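Local coordinates for protein leucine aminopeptidase 1, chloroplastic (Solanum lycopersicum, PDB 5D8N) that removes N-terminal amino acids, preferably leucine, from peptides as a homohexameric metalloaminopeptidase and also acts as a protein-folding chaperone in the chloroplast, at residues 217-222 / 328-333; 230-235 / 351-356; 300-305 / 389-394; 333-338 / 521-526; 498-503 / 515-520. The protein carries 1 engineered substitution. All blocks are in the same frame, centred on the assembly; numbering follows the deposited sequence.

Interaction 1: 217-222 / 328-333; sequences RELVNA and GAAAVL. With MG (magnesium ion), chain H.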
# COMPACT_ATOMS: atom_id res chain seq x y z
N ARG A 217 15.98 -18.52 -26.04
CA ARG A 217 15.40 -17.18 -26.20
C ARG A 217 14.02 -17.25 -26.82
O ARG A 217 13.07 -16.62 -26.32
CB ARG A 217 16.27 -16.32 -27.12
CG ARG A 217 17.61 -15.99 -26.50
CD ARG A 217 18.37 -14.97 -27.31
NE ARG A 217 19.65 -14.67 -26.66
CZ ARG A 217 20.54 -13.82 -27.16
NH1 ARG A 217 20.25 -13.16 -28.28
NH2 ARG A 217 21.76 -13.75 -26.64
N GLU A 218 13.88 -18.06 -27.87
CA GLU A 218 12.57 -18.19 -28.53
C GLU A 218 11.49 -18.76 -27.64
O GLU A 218 10.36 -18.25 -27.61
CB GLU A 218 12.70 -19.02 -29.80
CG GLU A 218 13.39 -18.26 -30.93
CD GLU A 218 13.48 -19.09 -32.20
OE1 GLU A 218 13.58 -20.34 -32.09
OE2 GLU A 218 13.54 -18.49 -33.30
N LEU A 219 11.87 -19.73 -26.81
CA LEU A 219 10.89 -20.36 -25.95
C LEU A 219 10.38 -19.37 -24.90
O LEU A 219 9.22 -19.39 -24.55
CB LEU A 219 11.48 -21.61 -25.29
CG LEU A 219 11.73 -22.76 -26.25
CD1 LEU A 219 12.46 -23.88 -25.53
CD2 LEU A 219 10.42 -23.28 -26.82
N VAL A 220 11.26 -18.50 -24.43
CA VAL A 220 10.92 -17.51 -23.42
C VAL A 220 10.21 -16.32 -24.05
O VAL A 220 9.27 -15.82 -23.50
CB VAL A 220 12.18 -17.06 -22.65
CG1 VAL A 220 11.83 -15.98 -21.63
CG2 VAL A 220 12.82 -18.23 -21.92
N ASN A 221 10.75 -15.75 -25.12
CA ASN A 221 10.08 -14.65 -25.78
C ASN A 221 8.62 -14.96 -26.08
O ASN A 221 7.80 -14.06 -26.12
CB ASN A 221 10.78 -14.32 -27.10
CG ASN A 221 12.05 -13.53 -26.92
OD1 ASN A 221 12.34 -12.99 -25.86
ND2 ASN A 221 12.86 -13.50 -27.96
N ALA A 222 8.32 -16.17 -26.54
CA ALA A 222 6.98 -16.50 -26.95
C ALA A 222 6.08 -16.39 -25.72
O ALA A 222 6.43 -16.84 -24.63
CB ALA A 222 6.94 -17.90 -27.53
N GLY A 328 14.04 -21.45 -16.99
CA GLY A 328 14.75 -22.63 -16.55
C GLY A 328 14.54 -23.75 -17.55
O GLY A 328 15.50 -24.39 -18.00
N ALA A 329 13.29 -24.02 -17.89
CA ALA A 329 13.00 -25.02 -18.89
C ALA A 329 13.70 -24.69 -20.20
O ALA A 329 14.15 -25.57 -20.94
CB ALA A 329 11.50 -25.12 -19.12
N ALA A 330 13.66 -23.42 -20.56
CA ALA A 330 14.27 -23.00 -21.82
C ALA A 330 15.76 -23.30 -21.85
O ALA A 330 16.30 -23.70 -22.89
CB ALA A 330 14.01 -21.53 -22.04
N ALA A 331 16.44 -23.10 -20.73
CA ALA A 331 17.87 -23.35 -20.68
C ALA A 331 18.14 -24.84 -20.78
O ALA A 331 19.07 -25.29 -21.46
CB ALA A 331 18.48 -22.79 -19.40
N VAL A 332 17.27 -25.62 -20.15
CA VAL A 332 17.41 -27.07 -20.23
C VAL A 332 17.21 -27.60 -21.65
O VAL A 332 17.99 -28.42 -22.15
CB VAL A 332 16.48 -27.75 -19.21
CG1 VAL A 332 16.36 -29.24 -19.44
CG2 VAL A 332 17.01 -27.48 -17.80
N LEU A 333 16.15 -27.17 -22.32
CA LEU A 333 15.91 -27.63 -23.70
C LEU A 333 16.95 -27.10 -24.67
O LEU A 333 17.40 -27.81 -25.57
CB LEU A 333 14.51 -27.24 -24.14
CG LEU A 333 13.42 -27.96 -23.35
CD1 LEU A 333 12.06 -27.47 -23.80
CD2 LEU A 333 13.44 -29.47 -23.50
MG MG H . 7.20 -16.33 -22.74
O HOH W 1 7.52 -18.60 -22.73
O HOH W 2 7.00 -14.15 -22.49
O HOH W 3 5.37 -16.86 -21.65
O HOH W 4 8.10 -16.52 -20.79

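Interaction 2: 230-235 / 351-356; sequences AVLAEE and FIVAAC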
# COMPACT_ATOMS: atom_id res chain seq x y z
N ALA A 230 1.67 -28.24 -24.01
CA ALA A 230 1.62 -29.14 -25.16
C ALA A 230 2.60 -28.71 -26.25
O ALA A 230 3.39 -29.53 -26.72
CB ALA A 230 0.22 -29.18 -25.75
N VAL A 231 2.72 -27.40 -26.47
CA VAL A 231 3.73 -26.90 -27.41
C VAL A 231 5.16 -27.06 -26.93
O VAL A 231 6.04 -27.51 -27.68
CB VAL A 231 3.48 -25.42 -27.79
CG1 VAL A 231 4.63 -24.87 -28.63
CG2 VAL A 231 2.19 -25.34 -28.58
N LEU A 232 5.38 -26.87 -25.64
CA LEU A 232 6.69 -27.16 -25.08
C LEU A 232 7.06 -28.64 -25.26
O LEU A 232 8.19 -28.99 -25.60
CB LEU A 232 6.74 -26.79 -23.61
CG LEU A 232 8.12 -26.69 -22.97
CD1 LEU A 232 8.94 -25.64 -23.69
CD2 LEU A 232 8.01 -26.27 -21.50
N ALA A 233 6.10 -29.53 -25.03
CA ALA A 233 6.36 -30.96 -25.25
C ALA A 233 6.68 -31.27 -26.71
O ALA A 233 7.57 -32.08 -27.00
CB ALA A 233 5.17 -31.80 -24.82
N GLU A 234 6.00 -30.59 -27.64
CA GLU A 234 6.31 -30.75 -29.06
C GLU A 234 7.71 -30.26 -29.41
O GLU A 234 8.40 -30.89 -30.22
CB GLU A 234 5.31 -30.03 -29.97
CG GLU A 234 3.94 -30.68 -30.02
CD GLU A 234 3.93 -32.12 -30.54
OE1 GLU A 234 4.78 -32.45 -31.42
OE2 GLU A 234 3.10 -32.90 -30.01
N GLU A 235 8.15 -29.17 -28.80
CA GLU A 235 9.51 -28.72 -29.00
C GLU A 235 10.49 -29.80 -28.53
O GLU A 235 11.55 -30.01 -29.12
CB GLU A 235 9.79 -27.38 -28.29
CG GLU A 235 8.99 -26.20 -28.84
CD GLU A 235 9.43 -25.69 -30.20
OE1 GLU A 235 10.57 -25.92 -30.65
OE2 GLU A 235 8.59 -25.03 -30.84
N PHE A 351 17.10 -34.73 -19.39
CA PHE A 351 16.53 -33.39 -19.39
C PHE A 351 15.07 -33.47 -18.98
O PHE A 351 14.27 -34.15 -19.64
CB PHE A 351 16.63 -32.75 -20.78
CG PHE A 351 17.98 -32.82 -21.41
CD1 PHE A 351 18.44 -33.99 -22.00
CD2 PHE A 351 18.83 -31.73 -21.37
CE1 PHE A 351 19.68 -34.02 -22.62
CE2 PHE A 351 20.11 -31.78 -21.89
CZ PHE A 351 20.54 -32.93 -22.52
N ILE A 352 14.72 -32.83 -17.87
CA ILE A 352 13.41 -33.03 -17.24
C ILE A 352 12.69 -31.71 -16.96
O ILE A 352 13.27 -30.81 -16.38
CB ILE A 352 13.61 -33.82 -15.94
CG1 ILE A 352 14.06 -35.25 -16.27
CG2 ILE A 352 12.32 -33.86 -15.14
CD1 ILE A 352 14.74 -35.95 -15.13
N VAL A 353 11.48 -31.58 -17.50
CA VAL A 353 10.65 -30.41 -17.30
C VAL A 353 9.21 -30.81 -17.01
O VAL A 353 8.54 -31.44 -17.84
CB VAL A 353 10.63 -29.51 -18.54
CG1 VAL A 353 9.68 -28.34 -18.33
CG2 VAL A 353 12.02 -28.96 -18.84
N ALA A 354 8.73 -30.46 -15.81
CA ALA A 354 7.33 -30.66 -15.47
C ALA A 354 6.51 -29.45 -15.89
O ALA A 354 6.44 -28.43 -15.17
CB ALA A 354 7.18 -30.91 -13.98
N ALA A 355 6.00 -29.51 -17.12
CA ALA A 355 5.40 -28.34 -17.74
C ALA A 355 3.90 -28.24 -17.45
O ALA A 355 3.16 -29.22 -17.46
CB ALA A 355 5.62 -28.39 -19.24
N CYS A 356 3.47 -27.04 -17.11
CA CYS A 356 2.07 -26.73 -16.86
C CYS A 356 1.91 -25.22 -16.88
O CYS A 356 2.89 -24.49 -16.94
CB CYS A 356 1.62 -27.28 -15.50
SG CYS A 356 2.53 -26.62 -14.08

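Interaction 3: 300-305 / 389-394; sequences KGLTFD and RLTLAD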
# COMPACT_ATOMS: atom_id res chain seq x y z
N LYS A 300 12.42 -25.59 -14.40
CA LYS A 300 11.07 -25.14 -14.08
C LYS A 300 10.34 -24.77 -15.36
O LYS A 300 10.80 -23.96 -16.16
CB LYS A 300 11.11 -23.95 -13.12
CG LYS A 300 9.74 -23.41 -12.79
CD LYS A 300 9.81 -22.32 -11.74
CE LYS A 300 9.11 -21.09 -12.28
NZ LYS A 300 8.62 -20.24 -11.19
N GLY A 301 9.15 -25.32 -15.54
CA GLY A 301 8.41 -25.15 -16.79
C GLY A 301 6.96 -24.74 -16.59
O GLY A 301 6.04 -25.26 -17.22
N LEU A 302 6.75 -23.70 -15.82
CA LEU A 302 5.47 -22.99 -15.83
C LEU A 302 5.48 -22.05 -17.03
O LEU A 302 6.22 -21.05 -17.07
CB LEU A 302 5.29 -22.22 -14.53
CG LEU A 302 4.65 -23.06 -13.42
CD1 LEU A 302 5.59 -24.17 -13.01
CD2 LEU A 302 4.36 -22.17 -12.22
N THR A 303 4.65 -22.40 -18.01
CA THR A 303 4.56 -21.65 -19.25
C THR A 303 3.84 -20.33 -19.02
O THR A 303 4.11 -19.31 -19.66
CB THR A 303 3.81 -22.47 -20.33
OG1 THR A 303 2.50 -22.81 -19.89
CG2 THR A 303 4.58 -23.72 -20.66
N PHE A 304 3.05 -20.32 -17.95
CA PHE A 304 2.58 -19.08 -17.34
C PHE A 304 2.43 -19.30 -15.83
O PHE A 304 1.88 -20.32 -15.37
CB PHE A 304 1.22 -18.67 -17.92
CG PHE A 304 0.61 -17.47 -17.27
CD1 PHE A 304 1.12 -16.20 -17.49
CD2 PHE A 304 -0.41 -17.61 -16.35
CE1 PHE A 304 0.67 -15.12 -16.76
CE2 PHE A 304 -0.88 -16.52 -15.63
CZ PHE A 304 -0.33 -15.27 -15.83
N ASP A 305 2.82 -18.28 -15.08
CA ASP A 305 2.69 -18.28 -13.63
C ASP A 305 1.80 -17.15 -13.10
O ASP A 305 2.20 -15.99 -13.13
CB ASP A 305 4.07 -18.21 -12.99
CG ASP A 305 4.06 -18.61 -11.53
OD1 ASP A 305 2.95 -18.64 -10.94
OD2 ASP A 305 5.16 -18.93 -11.03
N ARG A 389 7.88 -24.15 -7.22
CA ARG A 389 8.68 -25.07 -6.45
C ARG A 389 7.95 -26.37 -6.21
O ARG A 389 8.60 -27.40 -6.08
CB ARG A 389 9.14 -24.47 -5.13
CG ARG A 389 7.99 -24.06 -4.22
CD ARG A 389 8.52 -23.24 -3.05
NE ARG A 389 8.96 -21.93 -3.51
CZ ARG A 389 9.55 -21.01 -2.74
NH1 ARG A 389 9.85 -21.27 -1.48
NH2 ARG A 389 9.94 -19.88 -3.27
N LEU A 390 6.62 -26.35 -6.21
CA LEU A 390 5.86 -27.58 -6.07
C LEU A 390 6.10 -28.50 -7.27
O LEU A 390 6.18 -29.72 -7.12
CB LEU A 390 4.35 -27.35 -5.89
CG LEU A 390 3.78 -27.08 -4.49
CD1 LEU A 390 4.58 -26.01 -3.77
CD2 LEU A 390 2.32 -26.64 -4.60
N THR A 391 6.07 -27.92 -8.46
CA THR A 391 6.29 -28.72 -9.66
C THR A 391 7.70 -29.27 -9.65
O THR A 391 7.95 -30.41 -10.07
CB THR A 391 6.02 -27.94 -10.95
OG1 THR A 391 6.99 -26.90 -11.15
CG2 THR A 391 4.64 -27.34 -10.91
N LEU A 392 8.64 -28.46 -9.18
CA LEU A 392 10.03 -28.93 -9.10
C LEU A 392 10.22 -30.06 -8.11
O LEU A 392 11.08 -30.91 -8.30
CB LEU A 392 10.97 -27.79 -8.73
CG LEU A 392 11.24 -26.77 -9.84
CD1 LEU A 392 11.93 -25.56 -9.25
CD2 LEU A 392 12.11 -27.40 -10.93
N ALA A 393 9.44 -30.06 -7.04
CA ALA A 393 9.51 -31.15 -6.08
C ALA A 393 9.36 -32.53 -6.74
O ALA A 393 10.20 -33.41 -6.60
CB ALA A 393 8.47 -30.94 -5.01
N ASP A 394 8.31 -32.68 -7.53
CA ASP A 394 8.07 -33.91 -8.26
C ASP A 394 9.06 -34.17 -9.40
O ASP A 394 9.44 -35.33 -9.66
CB ASP A 394 6.62 -33.95 -8.75
CG ASP A 394 5.64 -34.29 -7.61
OD1 ASP A 394 6.01 -35.19 -6.80
OD2 ASP A 394 4.51 -33.74 -7.58
O HOH W 5 8.18 -27.31 -13.64

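Interaction 4: 333-338 / 521-526; sequences LGAAKA and TLVEWV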
# COMPACT_ATOMS: atom_id res chain seq x y z
N LEU A 333 16.15 -27.17 -22.32
CA LEU A 333 15.91 -27.63 -23.70
C LEU A 333 16.95 -27.10 -24.67
O LEU A 333 17.40 -27.81 -25.57
CB LEU A 333 14.51 -27.24 -24.14
CG LEU A 333 13.42 -27.96 -23.35
CD1 LEU A 333 12.06 -27.47 -23.80
CD2 LEU A 333 13.44 -29.47 -23.50
N GLY A 334 17.41 -25.88 -24.43
CA GLY A 334 18.53 -25.32 -25.18
C GLY A 334 19.80 -26.13 -25.04
O GLY A 334 20.48 -26.43 -26.02
N ALA A 335 20.05 -26.62 -23.84
CA ALA A 335 21.20 -27.48 -23.62
C ALA A 335 21.06 -28.78 -24.42
O ALA A 335 22.05 -29.29 -24.94
CB ALA A 335 21.39 -27.76 -22.14
N ALA A 336 19.86 -29.33 -24.47
CA ALA A 336 19.62 -30.57 -25.19
C ALA A 336 19.91 -30.39 -26.67
O ALA A 336 20.50 -31.25 -27.30
CB ALA A 336 18.20 -31.06 -25.01
N LYS A 337 19.40 -29.29 -27.21
CA LYS A 337 19.64 -28.93 -28.59
C LYS A 337 21.13 -28.83 -28.92
O LYS A 337 21.60 -29.39 -29.91
CB LYS A 337 18.89 -27.63 -28.89
CG LYS A 337 19.18 -27.00 -30.24
CD LYS A 337 18.56 -27.78 -31.36
CE LYS A 337 18.71 -27.02 -32.68
NZ LYS A 337 18.39 -27.96 -33.80
N ALA A 338 21.88 -28.17 -28.05
CA ALA A 338 23.32 -28.11 -28.22
C ALA A 338 23.96 -29.50 -28.17
O ALA A 338 24.77 -29.86 -29.03
CB ALA A 338 23.94 -27.17 -27.19
N THR A 521 26.48 -22.49 -19.90
CA THR A 521 27.06 -23.02 -18.68
C THR A 521 26.72 -24.52 -18.51
O THR A 521 27.59 -25.34 -18.15
CB THR A 521 26.61 -22.21 -17.44
OG1 THR A 521 27.06 -20.86 -17.57
CG2 THR A 521 27.17 -22.79 -16.16
N LEU A 522 25.47 -24.89 -18.76
CA LEU A 522 25.09 -26.28 -18.65
C LEU A 522 25.87 -27.18 -19.62
O LEU A 522 26.27 -28.30 -19.28
CB LEU A 522 23.59 -26.47 -18.86
CG LEU A 522 22.69 -25.81 -17.80
CD1 LEU A 522 21.23 -26.03 -18.15
CD2 LEU A 522 23.00 -26.24 -16.39
N VAL A 523 26.02 -26.71 -20.85
CA VAL A 523 26.78 -27.45 -21.84
C VAL A 523 28.22 -27.65 -21.34
O VAL A 523 28.76 -28.77 -21.43
CB VAL A 523 26.76 -26.79 -23.23
CG1 VAL A 523 27.79 -27.43 -24.16
CG2 VAL A 523 25.36 -26.89 -23.81
N GLU A 524 28.85 -26.56 -20.90
CA GLU A 524 30.21 -26.68 -20.38
C GLU A 524 30.25 -27.67 -19.24
O GLU A 524 31.20 -28.43 -19.11
CB GLU A 524 30.78 -25.34 -19.92
CG GLU A 524 31.17 -24.41 -21.06
CD GLU A 524 32.36 -24.91 -21.89
OE1 GLU A 524 33.21 -25.65 -21.35
OE2 GLU A 524 32.49 -24.44 -23.04
N TRP A 525 29.27 -27.61 -18.35
CA TRP A 525 29.29 -28.50 -17.20
C TRP A 525 29.19 -29.96 -17.63
O TRP A 525 29.87 -30.83 -17.09
CB TRP A 525 28.13 -28.16 -16.25
CG TRP A 525 28.02 -29.08 -15.07
CD1 TRP A 525 28.87 -29.15 -14.01
CD2 TRP A 525 27.05 -30.11 -14.89
NE1 TRP A 525 28.38 -30.04 -13.08
CE2 TRP A 525 27.31 -30.69 -13.63
CE3 TRP A 525 25.90 -30.50 -15.58
CZ2 TRP A 525 26.48 -31.66 -13.06
CZ3 TRP A 525 25.09 -31.49 -15.04
CH2 TRP A 525 25.37 -32.03 -13.78
N VAL A 526 28.27 -30.27 -18.53
CA VAL A 526 28.14 -31.64 -19.05
C VAL A 526 29.45 -32.12 -19.66
O VAL A 526 29.88 -33.24 -19.39
CB VAL A 526 27.00 -31.75 -20.09
CG1 VAL A 526 27.03 -33.07 -20.84
CG2 VAL A 526 25.66 -31.58 -19.39

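Interaction 5: 498-503 / 515-520; sequences LHLDVA and TGYGVS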
# COMPACT_ATOMS: atom_id res chain seq x y z
N LEU A 498 22.57 -29.31 -7.25
CA LEU A 498 22.66 -27.86 -7.18
C LEU A 498 21.44 -27.18 -7.81
O LEU A 498 21.00 -27.54 -8.91
CB LEU A 498 23.92 -27.37 -7.86
CG LEU A 498 24.22 -25.86 -7.86
CD1 LEU A 498 25.72 -25.69 -7.86
CD2 LEU A 498 23.65 -25.15 -9.06
N HIS A 499 21.00 -26.13 -7.15
CA HIS A 499 19.84 -25.35 -7.56
C HIS A 499 20.32 -23.97 -8.01
O HIS A 499 21.03 -23.28 -7.26
CB HIS A 499 18.86 -25.21 -6.39
CG HIS A 499 17.92 -24.06 -6.51
ND1 HIS A 499 16.97 -23.99 -7.50
CD2 HIS A 499 17.67 -23.02 -5.69
CE1 HIS A 499 16.22 -22.92 -7.33
NE2 HIS A 499 16.63 -22.31 -6.23
N LEU A 500 19.91 -23.58 -9.20
CA LEU A 500 20.28 -22.29 -9.74
C LEU A 500 19.05 -21.40 -9.91
O LEU A 500 18.15 -21.71 -10.71
CB LEU A 500 21.02 -22.50 -11.05
CG LEU A 500 21.93 -21.35 -11.52
CD1 LEU A 500 23.08 -21.11 -10.55
CD2 LEU A 500 22.46 -21.61 -12.92
N ASP A 501 18.97 -20.37 -9.08
CA ASP A 501 17.86 -19.40 -9.11
C ASP A 501 18.21 -18.31 -10.12
O ASP A 501 19.00 -17.39 -9.85
CB ASP A 501 17.61 -18.83 -7.70
CG ASP A 501 16.24 -18.14 -7.55
OD1 ASP A 501 15.59 -17.84 -8.57
OD2 ASP A 501 15.80 -17.91 -6.39
N VAL A 502 17.57 -18.39 -11.28
CA VAL A 502 17.91 -17.58 -12.45
C VAL A 502 16.83 -16.54 -12.77
O VAL A 502 16.74 -16.05 -13.88
CB VAL A 502 18.08 -18.47 -13.70
CG1 VAL A 502 19.23 -19.45 -13.51
CG2 VAL A 502 16.83 -19.25 -14.05
N ALA A 503 16.04 -16.16 -11.77
CA ALA A 503 15.03 -15.13 -11.95
C ALA A 503 15.53 -13.89 -12.67
O ALA A 503 14.78 -13.32 -13.47
CB ALA A 503 14.42 -14.73 -10.62
N THR A 515 17.26 -13.99 -22.81
CA THR A 515 18.69 -14.14 -23.04
C THR A 515 19.10 -15.54 -23.44
O THR A 515 20.17 -15.71 -24.02
CB THR A 515 19.51 -13.75 -21.78
OG1 THR A 515 19.09 -14.57 -20.70
CG2 THR A 515 19.30 -12.28 -21.40
N GLY A 516 18.36 -16.54 -22.98
CA GLY A 516 18.79 -17.92 -23.07
C GLY A 516 19.92 -18.22 -22.10
O GLY A 516 20.68 -19.18 -22.29
N TYR A 517 20.00 -17.41 -21.04
CA TYR A 517 20.91 -17.68 -19.94
C TYR A 517 20.82 -19.12 -19.48
O TYR A 517 19.75 -19.63 -19.19
CB TYR A 517 20.64 -16.73 -18.77
CG TYR A 517 21.54 -16.97 -17.58
CD1 TYR A 517 21.21 -17.91 -16.61
CD2 TYR A 517 22.67 -16.21 -17.38
CE1 TYR A 517 22.09 -18.20 -15.58
CE2 TYR A 517 23.47 -16.37 -16.27
CZ TYR A 517 23.21 -17.42 -15.41
OH TYR A 517 24.03 -17.58 -14.31
N GLY A 518 21.99 -19.70 -19.23
CA GLY A 518 22.11 -21.01 -18.63
C GLY A 518 22.63 -22.04 -19.62
O GLY A 518 23.26 -23.02 -19.21
N VAL A 519 22.23 -21.93 -20.89
CA VAL A 519 22.52 -22.98 -21.86
C VAL A 519 24.02 -23.20 -21.91
O VAL A 519 24.48 -24.33 -21.79
CB VAL A 519 21.99 -22.63 -23.26
CG1 VAL A 519 22.47 -23.63 -24.28
CG2 VAL A 519 20.47 -22.59 -23.27
N SER A 520 24.78 -22.15 -22.11
CA SER A 520 26.22 -22.32 -22.31
C SER A 520 26.88 -22.93 -21.09
O SER A 520 27.80 -23.74 -21.21
CB SER A 520 26.90 -21.01 -22.72
OG SER A 520 26.66 -20.01 -21.73

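Interaction 1: 217-222 / 328-333
Val220 and Leu219 close on Ala330 from the end of helix 197-221. Val220 CG2 lies 3.5 Å from Ala330 CB, the tightest point of the contact. This methyl stands anti to the valine's carbonyl carbon (chi1 178°) and so faces the alanine. Leu219 comes in beside it, with its CB 4.1 Å from Ala330 CB. One turn further on, Leu219 CD1 meets Leu333 CD1 at 4.0 Å. These two leucine side chains cross at about a right angle and touch through single methyls. All four residues are buried.

The segments 217-221 and 328-333 run roughly antiparallel, at 156°, with axes 8.7 Å apart, and the small alanine lies where the backbones come nearest. Both belong to the M17 catalytic domain, where helix 327-342 packs on strand 347-358 of the central sheet and helix 197-221 packs against helix 327-342.

Away from the alanine the packing is looser. Arg217 and Glu218 are partly exposed. Arg217, whose CB is directed away from helix 327-342, bonds Thr515 O through NE. At the helix end a magnesium ion takes Val220 O at 2.3 Å and Ala222 O at 2.1 Å. Four waters complete its six ligands. One of them donates to Leu219 O at 2.6 Å, tying the last turn of the helix to the ion.

Interaction 2: 230-235 / 351-356
Leu232 of helix 229-242 packs on Val353 and Ala355 of strand 347-358, one of the inner strands of the mixed sheet in the catalytic domain. A single methyl does the touching. Leu232 CD2 lies 3.9 Å from Ala355 CB and 4.1 Å from Val353 CG1, so it bridges two residues that alternate along the strand and face the same side. Leu232 CG is anti to the backbone N (chi1 -165°), which carries the branch away from the helix and toward the strand. Val353 CG1, also anti to its own N, reaches out to receive it. The leucine and valine side chains cross at about a right angle. No hydrogen bond joins the two segments, and the contact is wholly apolar.

The contact belongs to an alpha/beta/alpha sandwich. Helix 229-242 lies on one face of the sheet, where Leu232 also touches Ile280 of the adjacent strand 278-284 and Leu333 of helix 327-342. Side chains of the strand that point the other way serve the second helical layer: Ile352 packs on helix 388-401, and Ala354 and Cys356 pack on Tyr265 of helix 263-269. The closest CA atoms of the two segments, of Leu232 and Ala355, are 7.5 Å apart, a gap that the leucine side chain spans. Glu234, on the exposed side of the helix, forms a salt bridge with Lys237. The side chain of Val353 is about 7 Å from that of Lys300, a ligand of the first magnesium site.

Interaction 3: 300-305 / 389-394
Leu302 and Thr391 meet where strand 293-305 passes helix 388-401. Leu302 CD1 lies 3.6 Å from Thr391 OG1 and 3.9 Å from Thr391 CG2, so one methyl rests against both branches of the threonine. The leucine starts off to one side of the helix. Its CG is anti to the carbonyl carbon with chi1 at -87°, rotated well past the staggered -60°, and this brings CD1 round to the threonine.

Thr391 holds OG1 between its backbone N and carbonyl carbon (chi1 68°). The hydroxyl can then bond Gly388 O in the preceding turn. It also accepts a bond from a water at 2.8 Å, and that water accepts from Gly301 N at 2.9 Å. The water thus links strand to helix where no direct hydrogen bond joins the segments.

On the other flank Leu392 CD2 packs 3.9 Å from Lys300 N and 4.2 Å from Lys300 CB. Beyond CB the lysine leads away from the helix. Its chain is extended as far as CG and CD, but chi3 is 126°, between staggered positions. NZ bonds Thr412 O and makes a long salt bridge, 3.7 Å, to Asp305 OD2.

Lys300 and Asp305 are magnesium ligands of this peptidase, and Arg389 at the helix start is a predicted active-site residue. The chemistry is divided: apolar methyls and one water join strand to helix, while the lysine amine, held by Thr412 O and Asp305, lies on the side away from the helix, consistent with its role in metal binding.

Interaction 4: 333-338 / 521-526
Ala338 CB and Val523 CG2 touch at 3.7 Å, the closest contact between 333-338 and 521-526. One turn back, Ala335 lies between Val523 and Leu522. Val523 CG2 is 4.2 Å from Ala335 CA, and Leu522 CB is 4.2 Å from Ala335 CB. Ala335 and Ala338 are three residues apart and form one small-residue face. The valine methyl CG2 meets both of them. Leu522 meets Ala335 mainly through CB; its side chain also reaches Ile408 and Leu410 of strand 406-411.

The helix segments cross at -54° with their axes 9.3 Å apart. Ala335 and Val523 are closest in the backbone, their CA atoms 5.9 Å apart.

Further out, neighbouring elements position the two helices. Ala336 rests on Phe351 of strand 347-358. Since Leu522 rests on strand 406-411, both helices sit on the same central sheet. Val523 also touches Tyr205 and Val209 of helix 197-221. Polar ends lie away from the contact. Glu524 makes a salt bridge with Arg528, and Lys337 NZ bonds Tyr243 OH.

The contact joins the C-terminal helix of the catalytic domain to the helix of a beta-alpha-beta crossover. With no hydrogen bond or charge between the two segments, it depends on close fit of buried methyl and methylene groups.

Interaction 5: 498-503 / 515-520
The turn that leads into helix 519-527 sets Tyr517 against Val502 and Leu500, at the C-terminal end of strand 496-501 in the central sheet of the M17 catalytic domain. The nearest approach is Val502 CG1 to Tyr517 CE1, 3.7 Å, with CD1 of the same ring 4.0 Å from that methyl. The methyl meets the ring obliquely. Leu500 CD2 comes to the ring edge, near its plane, 4.3 Å from Tyr517 CE1. The two aliphatic side chains thus meet one ring carbon from different directions.

An extended first torsion (chi1 179°) carries the tyrosine ring out of the turn toward the strand. The hydroxyl is held beyond the contact by a hydrogen bond to Lys449 O. Ala426 of strand 426-429 touches both Val502 and Tyr517, so this strand packs against the same apolar cluster. All three contacting residues are buried.

Glycines shape the backbone on both sides of the tyrosine. Gly516 has positive phi. Gly518 is the N-cap residue of the helix, with phi 111°, where a CB would press on the preceding carbonyl oxygen. Its N bonds Glu448 OE2. Before the tyrosine, Thr515 opens an ST turn: Tyr517 N donates to Thr515 OG1 at 3.0 Å, with an N-H...O angle of 153°.

All five contacts lie in the catalytic domain, with centres 10 to 20 Å apart. Interactions 1, 2 and 4 form a run on one face of the central sheet. Interactions 1 and 4 both use helix 327-342; Leu333, in the range of both, makes its contact in interaction 1 and also touches Leu232 of interaction 2. Interaction 3 faces the other helical layer. Its strand 293-305 neighbours strand 347-358 of interaction 2, with Cys356 N probably hydrogen-bonded to Gly301 O. Interaction 5 shares helix 519-527 with interaction 4 and is nested inside its loop. Interactions 1, 2 and 3 cross along the chain. They bring distant sequence together in one core, with a magnesium site at interaction 1 and catalytic metal ligands in interaction 3.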